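Local coordinates for gluconate kinase (Lactobacillus acidophilus, PDB 3LL3), which probably transfers a phosphate from ATP to a small sugar or sugar acid, as kinases of the FGGY family do, and binds D-xylulose and ATP, at residues D172-A177 and L235-G240; W76-H81 and I155-Y160; K185-D190 and C282-K287. All coordinates share one frame; numbering follows the deposited sequence.

Contact 1: D172-A177 and L235-G240; sequences DTTMAA and LGASDG. With XUL (D-xylulose), chain E.
Asp172 lays its carboxylate against the backbone of Gly236 and Ala237, with its CG only 3.1 Å from Gly236 O, while its CB meets the methyl CD2 of Leu235. The carboxylate OD2 and Gly236 O are both acceptors, and a cation suits their neighbourhood: Lys158 salt-bridges OD2. The other oxygen, OD1, turns back to the start of the short helix 173-176, where Asp172 is the N-cap, and accepts weak bonds from the amides of Thr174 and Met175. Aspartate suits this place because one carboxylate can serve both tasks.

Thr174 carries the polar link. With chi1 at 78°, its OG1 lies between the backbone N and the carbonyl carbon and faces strand 232-238. The hydroxyl donates to the syn lone pair of Asp172 OD1 at 2.5 Å. It also accepts from Ser238 N at 2.8 Å (N-H...O 148°), so one small group relays from helix cap to strand. Ala237 CB sits 3.3 Å from this same OG1. The strand belongs to the mixed sheet of the N-terminal region, consistent with the RNase H-like fold of the actin-like ATPase clan. Here Ser238 in turn N-caps helix 239-245, and a water joins its OG (2.8 Å) to Thr174 O.

Met175, modelled as selenomethionine, bends its chain so that the methyl CE reaches Ser238 CA at 3.7 Å. Immediately beyond that serine and just past the strand, Asp239 is part of the sugar pocket: its OD2 accepts a 2.8 Å hydrogen bond from O5 of D-xylulose.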
# COMPACT_ATOMS: atom_id res chain seq x y z
N ASP A 172 37.95 22.55 -2.22
CA ASP A 172 37.50 23.22 -3.43
C ASP A 172 36.10 23.75 -3.18
O ASP A 172 35.42 23.32 -2.26
CB ASP A 172 37.48 22.28 -4.64
CG ASP A 172 36.39 21.22 -4.52
OD1 ASP A 172 35.36 21.34 -5.22
OD2 ASP A 172 36.57 20.28 -3.72
N THR A 173 35.68 24.69 -4.01
CA THR A 173 34.37 25.29 -3.92
C THR A 173 33.23 24.24 -3.84
O THR A 173 32.32 24.41 -3.05
CB THR A 173 34.10 26.19 -5.13
OG1 THR A 173 35.15 27.17 -5.25
CG2 THR A 173 32.78 26.89 -4.99
N THR A 174 33.27 23.18 -4.65
CA THR A 174 32.14 22.24 -4.69
C THR A 174 32.04 21.45 -3.39
O THR A 174 30.97 20.99 -3.00
CB THR A 174 32.22 21.21 -5.87
OG1 THR A 174 33.16 20.18 -5.53
CG2 THR A 174 32.64 21.88 -7.16
N MSE A 175 33.18 21.29 -2.72
CA MSE A 175 33.20 20.56 -1.45
C MSE A 175 32.78 21.48 -0.29
O MSE A 175 32.10 21.05 0.63
CB MSE A 175 34.57 19.94 -1.21
CG MSE A 175 34.61 18.99 -0.04
SE MSE A 175 33.51 17.38 -0.25
CE MSE A 175 34.42 16.60 -1.81
N ALA A 176 33.20 22.74 -0.35
CA ALA A 176 32.75 23.74 0.62
C ALA A 176 31.22 23.87 0.49
O ALA A 176 30.52 24.11 1.48
CB ALA A 176 33.43 25.08 0.35
N ALA A 177 30.72 23.66 -0.73
CA ALA A 177 29.30 23.72 -1.02
C ALA A 177 28.50 22.66 -0.26
O ALA A 177 27.31 22.84 -0.05
CB ALA A 177 29.03 23.65 -2.54
N LEU A 235 43.46 19.50 -6.95
CA LEU A 235 42.57 19.62 -5.82
C LEU A 235 41.30 18.75 -5.97
O LEU A 235 40.90 18.05 -5.05
CB LEU A 235 42.20 21.07 -5.58
CG LEU A 235 41.36 21.31 -4.33
CD1 LEU A 235 42.02 20.67 -3.07
CD2 LEU A 235 41.07 22.80 -4.13
N GLY A 236 40.69 18.78 -7.14
CA GLY A 236 39.51 17.94 -7.37
C GLY A 236 38.21 18.54 -6.87
O GLY A 236 38.14 19.73 -6.60
N ALA A 237 37.17 17.70 -6.74
CA ALA A 237 35.83 18.18 -6.46
C ALA A 237 34.95 17.08 -5.87
O ALA A 237 35.41 15.97 -5.59
CB ALA A 237 35.19 18.74 -7.71
N SER A 238 33.68 17.40 -5.67
CA SER A 238 32.73 16.48 -5.05
C SER A 238 32.24 15.42 -6.05
O SER A 238 32.23 15.65 -7.26
CB SER A 238 31.54 17.28 -4.55
OG SER A 238 30.81 17.83 -5.63
N ASP A 239 31.79 14.27 -5.54
CA ASP A 239 31.27 13.21 -6.40
C ASP A 239 30.02 13.68 -7.15
O ASP A 239 29.82 13.35 -8.31
CB ASP A 239 30.98 11.96 -5.57
CG ASP A 239 30.07 12.22 -4.37
OD1 ASP A 239 29.60 13.37 -4.20
OD2 ASP A 239 29.81 11.28 -3.59
N GLY A 240 29.20 14.48 -6.48
CA GLY A 240 28.00 15.03 -7.09
C GLY A 240 28.26 15.90 -8.31
O GLY A 240 27.63 15.73 -9.36
C1 XUL E . 25.28 14.65 -2.96
C2 XUL E . 24.70 14.40 -1.56
C3 XUL E . 25.00 13.08 -0.80
C4 XUL E . 26.14 12.22 -1.38
C5 XUL E . 27.54 12.81 -1.16
O1 XUL E . 24.24 14.71 -3.90
O2 XUL E . 23.97 15.24 -1.07
O3 XUL E . 23.85 12.27 -0.82
O4 XUL E . 26.07 10.96 -0.76
O5 XUL E . 28.53 11.81 -1.20
O HOH W 1 29.09 19.99 -5.05

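Contact 2: W76-H81 and I155-Y160; sequences WSSQMH and IGIKEY. With XUL (D-xylulose), chain E.
Ser78 swings its hydroxyl opposite its own backbone N (chi1 174°) to meet helix 157-166, which sets OG 3.6 Å from Lys158 CB; the lysine in turn sends CG out on the far side from its N (chi1 177°), onward to Trp76. The serine hydroxyl does not bond across the contact: it donates to Gln79 O at 3.0 Å, in the carbonyl plane and on a lone pair, so this buried polar atom is satisfied within its own segment, by the next residue's carbonyl, and presents its flank to carbon. A serine is small enough for that role against the first turn of a helix. The branch CG2 of Ile157 touches the same OG and also reaches Gln79 CG at 3.8 Å, the two side chains crossing at about a right angle. Lys158 reaches across the strand, its CD 3.7 Å from Trp76 CB; bends at its third and fourth torsions then carry the ammonium to Leu235 O.

Past the strand end the chain grips the bound sugar. Met80 N donates to xylulose O5 at 3.0 Å, and His81 NE2 to xylulose O2 at 2.9 Å (N-H...O 163°). The imidazole meets the sugar with its edge, and Met80 CB covers one ring face, while ND1 is hydrogen-bonded to Gly178 O. The helix thus backs the strand, and the loop after it supplies part of the N-terminal region's side of this FGGY kinase's sugar pocket.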
# COMPACT_ATOMS: atom_id res chain seq x y z
N TRP A 76 41.05 14.12 -7.74
CA TRP A 76 40.21 13.58 -6.66
C TRP A 76 38.73 13.85 -6.85
O TRP A 76 38.33 14.97 -7.15
CB TRP A 76 40.69 14.12 -5.31
CG TRP A 76 42.13 13.82 -5.07
CD1 TRP A 76 43.20 14.58 -5.46
CD2 TRP A 76 42.66 12.67 -4.42
NE1 TRP A 76 44.37 13.96 -5.08
CE2 TRP A 76 44.07 12.79 -4.43
CE3 TRP A 76 42.09 11.54 -3.81
CZ2 TRP A 76 44.90 11.83 -3.87
CZ3 TRP A 76 42.92 10.59 -3.25
CH2 TRP A 76 44.32 10.74 -3.30
N SER A 77 37.94 12.79 -6.69
CA SER A 77 36.50 12.87 -6.55
C SER A 77 36.20 12.30 -5.16
O SER A 77 36.85 11.34 -4.73
CB SER A 77 35.80 12.05 -7.63
OG SER A 77 34.40 12.00 -7.39
N SER A 78 35.27 12.90 -4.43
CA SER A 78 35.09 12.51 -3.03
C SER A 78 33.63 12.58 -2.57
O SER A 78 32.88 13.46 -2.99
CB SER A 78 35.96 13.40 -2.14
OG SER A 78 35.71 13.16 -0.76
N GLN A 79 33.25 11.65 -1.69
CA GLN A 79 32.00 11.74 -0.95
C GLN A 79 31.88 13.14 -0.34
O GLN A 79 32.89 13.80 -0.11
CB GLN A 79 31.99 10.72 0.18
CG GLN A 79 33.05 11.00 1.22
CD GLN A 79 33.21 9.88 2.23
OE1 GLN A 79 34.00 8.94 2.03
NE2 GLN A 79 32.50 9.99 3.35
N MSE A 80 30.65 13.57 -0.09
CA MSE A 80 30.37 14.90 0.43
C MSE A 80 29.92 14.86 1.88
O MSE A 80 29.55 13.80 2.38
CB MSE A 80 29.29 15.57 -0.40
CG MSE A 80 29.65 15.72 -1.85
SE MSE A 80 28.29 16.72 -2.85
CE MSE A 80 28.75 18.54 -2.19
N HIS A 81 29.99 16.01 2.54
CA HIS A 81 29.36 16.22 3.83
C HIS A 81 30.11 15.57 5.00
O HIS A 81 29.62 15.59 6.13
CB HIS A 81 27.90 15.73 3.82
CG HIS A 81 27.12 16.15 2.61
ND1 HIS A 81 26.99 17.46 2.21
CD2 HIS A 81 26.40 15.42 1.73
CE1 HIS A 81 26.25 17.52 1.12
NE2 HIS A 81 25.88 16.29 0.81
N ILE A 155 37.47 19.65 8.93
CA ILE A 155 37.72 19.36 7.53
C ILE A 155 36.92 18.16 7.07
O ILE A 155 36.24 17.52 7.86
CB ILE A 155 39.22 19.06 7.28
CG1 ILE A 155 39.63 17.80 8.05
CG2 ILE A 155 40.10 20.25 7.69
CD1 ILE A 155 41.15 17.52 8.00
N GLY A 156 37.03 17.85 5.78
CA GLY A 156 36.42 16.65 5.24
C GLY A 156 37.49 15.66 4.84
O GLY A 156 38.68 16.00 4.84
N ILE A 157 37.09 14.45 4.48
CA ILE A 157 38.04 13.40 4.12
C ILE A 157 38.92 13.76 2.92
O ILE A 157 40.09 13.36 2.87
CB ILE A 157 37.32 12.07 3.83
CG1 ILE A 157 38.34 10.95 3.61
CG2 ILE A 157 36.42 12.21 2.60
CD1 ILE A 157 39.07 10.54 4.88
N LYS A 158 38.39 14.48 1.94
CA LYS A 158 39.26 14.86 0.84
C LYS A 158 40.39 15.78 1.33
O LYS A 158 41.55 15.59 0.96
CB LYS A 158 38.52 15.44 -0.37
CG LYS A 158 39.48 15.91 -1.49
CD LYS A 158 38.78 16.08 -2.86
CE LYS A 158 37.96 17.37 -2.94
NZ LYS A 158 38.83 18.57 -3.16
N GLU A 159 40.06 16.77 2.15
CA GLU A 159 41.05 17.67 2.75
C GLU A 159 42.07 16.89 3.58
O GLU A 159 43.27 17.14 3.50
CB GLU A 159 40.37 18.72 3.64
CG GLU A 159 39.52 19.73 2.90
CD GLU A 159 38.26 19.09 2.37
OE1 GLU A 159 37.56 18.44 3.19
OE2 GLU A 159 37.99 19.21 1.14
N TYR A 160 41.58 15.95 4.37
CA TYR A 160 42.44 15.11 5.18
C TYR A 160 43.50 14.42 4.34
O TYR A 160 44.70 14.51 4.64
CB TYR A 160 41.63 14.06 5.93
CG TYR A 160 42.54 13.14 6.74
CD1 TYR A 160 43.20 13.62 7.86
CD2 TYR A 160 42.75 11.82 6.37
CE1 TYR A 160 44.04 12.80 8.60
CE2 TYR A 160 43.59 10.99 7.10
CZ TYR A 160 44.23 11.49 8.21
OH TYR A 160 45.07 10.66 8.94
C1 XUL E . 25.28 14.65 -2.96
C2 XUL E . 24.70 14.40 -1.56
C3 XUL E . 25.00 13.08 -0.80
C4 XUL E . 26.14 12.22 -1.38
C5 XUL E . 27.54 12.81 -1.16
O1 XUL E . 24.24 14.71 -3.90
O2 XUL E . 23.97 15.24 -1.07
O3 XUL E . 23.85 12.27 -0.82
O4 XUL E . 26.07 10.96 -0.76
O5 XUL E . 28.53 11.81 -1.20

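Contact 3: K185-D190 and C282-K287; sequences KTLTWD and CYPADK
Leu187 adopts left-handed backbone angles (phi 57°, psi 31°) in the irregular loop 185-190, which comes up beside the end of strand 281-284, where the chain turns a corner at Ala285; the CA of Leu187 lies 7.5 Å from that of Pro284. The first bond of its side chain points toward segment 282-287. Its CD2 rests on the pyrrolidine ring, 3.5 Å from Pro284 CB, and its CD1 presses on the aliphatic part of Lys287, a tight 3.3 Å from CD. Both Leu187 and Pro284 also touch Tyr290 of strand 289-296. Bent at its second and third torsions, the Lys287 chain folds over the leucine and brings NZ to Lys185 O, a weak bond of 3.2 Å, while a water links the same NZ to Thr186 O. Lysine fits here because its methylenes pack while its ammonium stays near solvent. Were Leu187 replaced by an alanine, Pro284 CB and the Lys287 methylenes would probably lose their apolar partner and the lysine chain could turn more freely. With Leu187 set against proline and lysine carbons, and one weak direct hydrogen bond plus a water bridge at its rim, this contact between the N- and C-terminal family regions relies on fit rather than on strong directional bonds.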
# COMPACT_ATOMS: atom_id res chain seq x y z
N LYS A 185 26.04 33.65 -2.31
CA LYS A 185 26.32 34.89 -3.03
C LYS A 185 27.79 35.31 -3.02
O LYS A 185 28.29 35.85 -4.00
CB LYS A 185 25.48 36.04 -2.47
CG LYS A 185 24.05 36.06 -2.96
CD LYS A 185 23.20 36.95 -2.06
CE LYS A 185 21.70 36.70 -2.29
NZ LYS A 185 20.89 37.07 -1.08
N THR A 186 28.49 35.08 -1.91
CA THR A 186 29.88 35.49 -1.81
C THR A 186 30.83 34.36 -2.21
O THR A 186 31.96 34.62 -2.62
CB THR A 186 30.23 35.91 -0.38
OG1 THR A 186 30.16 34.78 0.49
CG2 THR A 186 29.25 36.99 0.10
N LEU A 187 30.36 33.12 -2.10
CA LEU A 187 31.22 31.95 -2.28
C LEU A 187 32.42 31.97 -1.32
O LEU A 187 33.50 31.47 -1.63
CB LEU A 187 31.68 31.80 -3.73
CG LEU A 187 30.52 31.72 -4.73
CD1 LEU A 187 30.99 31.32 -6.12
CD2 LEU A 187 29.43 30.75 -4.23
N THR A 188 32.22 32.55 -0.14
CA THR A 188 33.12 32.28 0.97
C THR A 188 32.26 31.94 2.19
O THR A 188 31.04 31.96 2.09
CB THR A 188 34.09 33.44 1.23
OG1 THR A 188 35.07 33.03 2.21
CG2 THR A 188 33.33 34.67 1.69
N TRP A 189 32.88 31.60 3.32
CA TRP A 189 32.12 31.22 4.51
C TRP A 189 31.16 32.34 4.91
O TRP A 189 31.51 33.51 4.81
CB TRP A 189 33.06 30.90 5.68
CG TRP A 189 34.13 29.92 5.32
CD1 TRP A 189 35.49 30.11 5.42
CD2 TRP A 189 33.95 28.60 4.79
NE1 TRP A 189 36.15 28.98 4.99
CE2 TRP A 189 35.23 28.04 4.60
CE3 TRP A 189 32.83 27.84 4.49
CZ2 TRP A 189 35.41 26.76 4.11
CZ3 TRP A 189 33.01 26.56 3.98
CH2 TRP A 189 34.28 26.03 3.80
N ASP A 190 29.95 31.96 5.33
CA ASP A 190 28.95 32.92 5.79
C ASP A 190 29.33 33.40 7.21
O ASP A 190 29.35 32.58 8.14
CB ASP A 190 27.57 32.27 5.79
CG ASP A 190 26.45 33.25 6.05
OD1 ASP A 190 25.85 33.73 5.08
OD2 ASP A 190 26.19 33.57 7.24
N CYS A 282 21.36 23.43 -3.60
CA CYS A 282 22.08 24.25 -4.57
C CYS A 282 23.53 24.40 -4.08
O CYS A 282 23.78 25.08 -3.08
CB CYS A 282 21.41 25.61 -4.76
SG CYS A 282 22.34 26.82 -5.77
N TYR A 283 24.45 23.71 -4.77
CA TYR A 283 25.86 23.65 -4.38
C TYR A 283 26.70 24.35 -5.45
O TYR A 283 26.86 23.82 -6.57
CB TYR A 283 26.38 22.21 -4.26
CG TYR A 283 25.67 21.32 -3.26
CD1 TYR A 283 25.03 21.86 -2.14
CD2 TYR A 283 25.66 19.93 -3.41
CE1 TYR A 283 24.40 21.04 -1.21
CE2 TYR A 283 25.02 19.11 -2.49
CZ TYR A 283 24.39 19.67 -1.39
OH TYR A 283 23.76 18.88 -0.46
N PRO A 284 27.24 25.53 -5.12
CA PRO A 284 28.09 26.26 -6.08
C PRO A 284 29.29 25.43 -6.56
O PRO A 284 29.83 24.62 -5.80
CB PRO A 284 28.60 27.47 -5.27
CG PRO A 284 27.58 27.67 -4.20
CD PRO A 284 27.01 26.30 -3.88
N ALA A 285 29.70 25.64 -7.81
CA ALA A 285 30.94 25.07 -8.34
C ALA A 285 31.95 26.20 -8.61
O ALA A 285 33.16 26.05 -8.45
CB ALA A 285 30.64 24.27 -9.62
N ASP A 286 31.41 27.34 -9.04
CA ASP A 286 32.18 28.57 -9.17
C ASP A 286 31.17 29.67 -9.40
O ASP A 286 29.96 29.45 -9.22
CB ASP A 286 33.19 28.50 -10.32
CG ASP A 286 32.53 28.12 -11.63
OD1 ASP A 286 31.68 28.88 -12.14
OD2 ASP A 286 32.88 27.05 -12.16
N LYS A 287 31.63 30.85 -9.79
CA LYS A 287 30.72 32.00 -9.81
C LYS A 287 29.58 31.87 -10.81
O LYS A 287 28.53 32.48 -10.64
CB LYS A 287 31.48 33.31 -10.04
CG LYS A 287 32.03 33.92 -8.76
CD LYS A 287 30.91 34.21 -7.75
CE LYS A 287 29.98 35.30 -8.24
NZ LYS A 287 29.22 35.87 -7.09
O HOH W 2 31.55 36.00 -5.36

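Contacts 1 and 2, with centres about 8 Å apart, share a sheet: strands 232-238 and 70-78 are neighbours in it, and Asp239 N probably bonds to Ser78 O at 2.9 Å. Lys158 NZ of contact 2 also probably bonds to Leu235 O of contact 1, at 2.8 Å. The two converge on D-xylulose, whose O5 is bonded from both. Contact 3 lies about 11 Å from contact 1 and 17 Å from contact 2, centre to centre, yet it approaches the same pocket through Tyr283, which touches the sugar, packs its CD1 3.2 Å from Ala177 O and brings its OH within 3.2 Å of His81 CE1. The pocket is thus lined by residues of both family regions.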